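Local structure of lovastatin nonaketide synthase, polyketide synthase component (7CPX) at residues Ala723-Thr731 with Ser824-Val832. The protein builds the dihydromonacolin L skeleton of lovastatin from malonyl-CoA as an iterative polyketide synthase, working together with its partner enzyme lovC. The protein carries 2 engineered substitutions. Sequence-based numbering, arbitrary orientation.
Sequences ASNSPDSVT and SPVLFSHAV
Ser724 grips Val826 and Ser829 through its backbone: its N donates a nearly straight bond to Val826 O, 2.8 Å away. Its O accepts the N-H of Ser829, N to O 2.6 Å. Leu827 sits at the N-cap of helix 828-838, so Ser724 O meets an N-H at the start of the helix. Opposite Ser729, Asn725 and Ser726 form a classic beta bulge, and a type I turn from Ser726 to Ser729 reverses the chain. The touching parts, 723-727 and 826-829, run nearly the same way, their directions 20° apart, and the pair of bonds ties the lovC-binding region of the malonyl-CoA:ACP transacylase domain to the first turn of that helix.

Beside the first bond, the methyl of Ala723 packs on Val826, CB to CB 3.7 Å. Phe828 has CG anti to its backbone N (chi1 173°), which carries the ring past Asn725; Asn725 O lies at the ring edge, near its plane, 3.1 Å from CD2. One ring face takes CG2 of Val832 from the following helical turn, and the side chain also reaches Val652 on strand 648-652, in the parallel sheet of the domain.

Thr861 of helix 855-865 touches Ser726, Pro727 and Ser829 where turn and helix meet. In Ser829, chi1 of -176° sets OG against the start of the turn, 3.3 Å from Pro727 CD and 3.4 Å from Ser726 CA.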
# COMPACT_ATOMS: atom_id res chain seq x y z
N ALA A 723 -58.76 16.03 -67.39
CA ALA A 723 -57.64 15.11 -67.32
C ALA A 723 -57.75 14.22 -66.09
O ALA A 723 -58.30 14.62 -65.07
CB ALA A 723 -56.33 15.88 -67.29
N SER A 724 -57.23 12.99 -66.21
CA SER A 724 -57.24 12.02 -65.11
C SER A 724 -55.89 12.11 -64.42
O SER A 724 -54.96 11.34 -64.71
CB SER A 724 -57.53 10.62 -65.63
OG SER A 724 -57.57 9.68 -64.57
N ASN A 725 -55.77 13.05 -63.48
CA ASN A 725 -54.50 13.25 -62.79
C ASN A 725 -54.16 12.07 -61.89
O ASN A 725 -52.98 11.73 -61.74
CB ASN A 725 -54.55 14.54 -61.97
CG ASN A 725 -54.88 15.75 -62.81
OD1 ASN A 725 -54.40 15.89 -63.94
ND2 ASN A 725 -55.70 16.64 -62.28
N SER A 726 -55.16 11.43 -61.30
CA SER A 726 -54.94 10.31 -60.40
C SER A 726 -56.20 9.46 -60.38
O SER A 726 -57.25 9.89 -60.90
CB SER A 726 -54.58 10.79 -58.98
OG SER A 726 -55.70 11.38 -58.35
N PRO A 727 -56.14 8.26 -59.81
CA PRO A 727 -57.36 7.44 -59.73
C PRO A 727 -58.50 8.14 -59.00
O PRO A 727 -59.67 7.90 -59.33
CB PRO A 727 -56.89 6.19 -58.97
CG PRO A 727 -55.42 6.13 -59.21
CD PRO A 727 -54.96 7.55 -59.28
N ASP A 728 -58.19 9.00 -58.03
CA ASP A 728 -59.20 9.73 -57.28
C ASP A 728 -59.38 11.16 -57.76
O ASP A 728 -60.22 11.88 -57.20
CB ASP A 728 -58.83 9.74 -55.79
CG ASP A 728 -58.69 8.34 -55.21
OD1 ASP A 728 -59.40 7.43 -55.69
OD2 ASP A 728 -57.88 8.16 -54.28
N SER A 729 -58.64 11.59 -58.78
CA SER A 729 -58.70 12.96 -59.27
C SER A 729 -59.02 12.96 -60.76
O SER A 729 -58.31 12.33 -61.55
CB SER A 729 -57.38 13.70 -59.02
OG SER A 729 -57.47 15.04 -59.45
N VAL A 730 -60.09 13.66 -61.13
CA VAL A 730 -60.45 13.89 -62.52
C VAL A 730 -60.86 15.35 -62.66
O VAL A 730 -61.67 15.84 -61.86
CB VAL A 730 -61.57 12.95 -63.00
CG1 VAL A 730 -61.03 11.54 -63.24
CG2 VAL A 730 -62.72 12.92 -61.98
N THR A 731 -60.31 16.04 -63.66
CA THR A 731 -60.51 17.48 -63.81
C THR A 731 -60.83 17.84 -65.25
O THR A 731 -60.29 18.81 -65.80
CB THR A 731 -59.28 18.24 -63.33
OG1 THR A 731 -58.13 17.84 -64.08
CG2 THR A 731 -59.04 17.98 -61.85
N SER A 824 -57.39 15.56 -77.36
CA SER A 824 -57.68 14.30 -76.68
C SER A 824 -57.64 14.48 -75.16
O SER A 824 -56.91 15.33 -74.64
CB SER A 824 -56.67 13.24 -77.09
OG SER A 824 -56.71 13.00 -78.48
N PRO A 825 -58.43 13.70 -74.42
CA PRO A 825 -58.33 13.73 -72.96
C PRO A 825 -56.98 13.20 -72.50
O PRO A 825 -56.35 12.37 -73.17
CB PRO A 825 -59.47 12.82 -72.50
CG PRO A 825 -59.72 11.91 -73.65
CD PRO A 825 -59.44 12.73 -74.88
N VAL A 826 -56.53 13.70 -71.35
CA VAL A 826 -55.20 13.39 -70.83
C VAL A 826 -55.35 12.36 -69.72
O VAL A 826 -56.00 12.62 -68.70
CB VAL A 826 -54.50 14.66 -70.31
CG1 VAL A 826 -53.08 14.34 -69.87
CG2 VAL A 826 -54.51 15.75 -71.38
N LEU A 827 -54.73 11.20 -69.91
CA LEU A 827 -54.66 10.17 -68.88
C LEU A 827 -53.33 10.26 -68.14
O LEU A 827 -52.48 9.37 -68.20
CB LEU A 827 -54.87 8.78 -69.50
CG LEU A 827 -56.30 8.44 -69.92
CD1 LEU A 827 -56.74 9.27 -71.11
CD2 LEU A 827 -56.42 6.95 -70.23
N PHE A 828 -53.16 11.37 -67.43
CA PHE A 828 -51.92 11.61 -66.70
C PHE A 828 -51.67 10.51 -65.68
O PHE A 828 -50.52 10.07 -65.49
CB PHE A 828 -51.98 12.97 -66.01
CG PHE A 828 -50.83 13.24 -65.09
CD1 PHE A 828 -49.61 13.65 -65.60
CD2 PHE A 828 -50.96 13.09 -63.73
CE1 PHE A 828 -48.54 13.90 -64.76
CE2 PHE A 828 -49.91 13.33 -62.88
CZ PHE A 828 -48.69 13.74 -63.39
N SER A 829 -52.72 10.04 -65.00
CA SER A 829 -52.56 8.97 -64.03
C SER A 829 -52.02 7.71 -64.69
O SER A 829 -51.14 7.04 -64.14
CB SER A 829 -53.89 8.69 -63.34
OG SER A 829 -53.74 7.72 -62.31
N HIS A 830 -52.54 7.36 -65.86
CA HIS A 830 -52.08 6.16 -66.55
C HIS A 830 -50.61 6.29 -66.96
O HIS A 830 -49.84 5.33 -66.84
CB HIS A 830 -52.95 5.88 -67.77
CG HIS A 830 -52.71 4.54 -68.39
ND1 HIS A 830 -52.63 3.38 -67.65
CD2 HIS A 830 -52.54 4.17 -69.69
CE1 HIS A 830 -52.42 2.36 -68.46
NE2 HIS A 830 -52.36 2.81 -69.70
N ALA A 831 -50.21 7.46 -67.46
CA ALA A 831 -48.82 7.66 -67.84
C ALA A 831 -47.90 7.57 -66.63
O ALA A 831 -46.82 6.99 -66.70
CB ALA A 831 -48.66 9.01 -68.54
N VAL A 832 -48.32 8.15 -65.50
CA VAL A 832 -47.52 8.05 -64.28
C VAL A 832 -47.40 6.60 -63.85
O VAL A 832 -46.33 6.14 -63.44
CB VAL A 832 -48.12 8.93 -63.17
CG1 VAL A 832 -47.40 8.69 -61.85
CG2 VAL A 832 -48.06 10.40 -63.56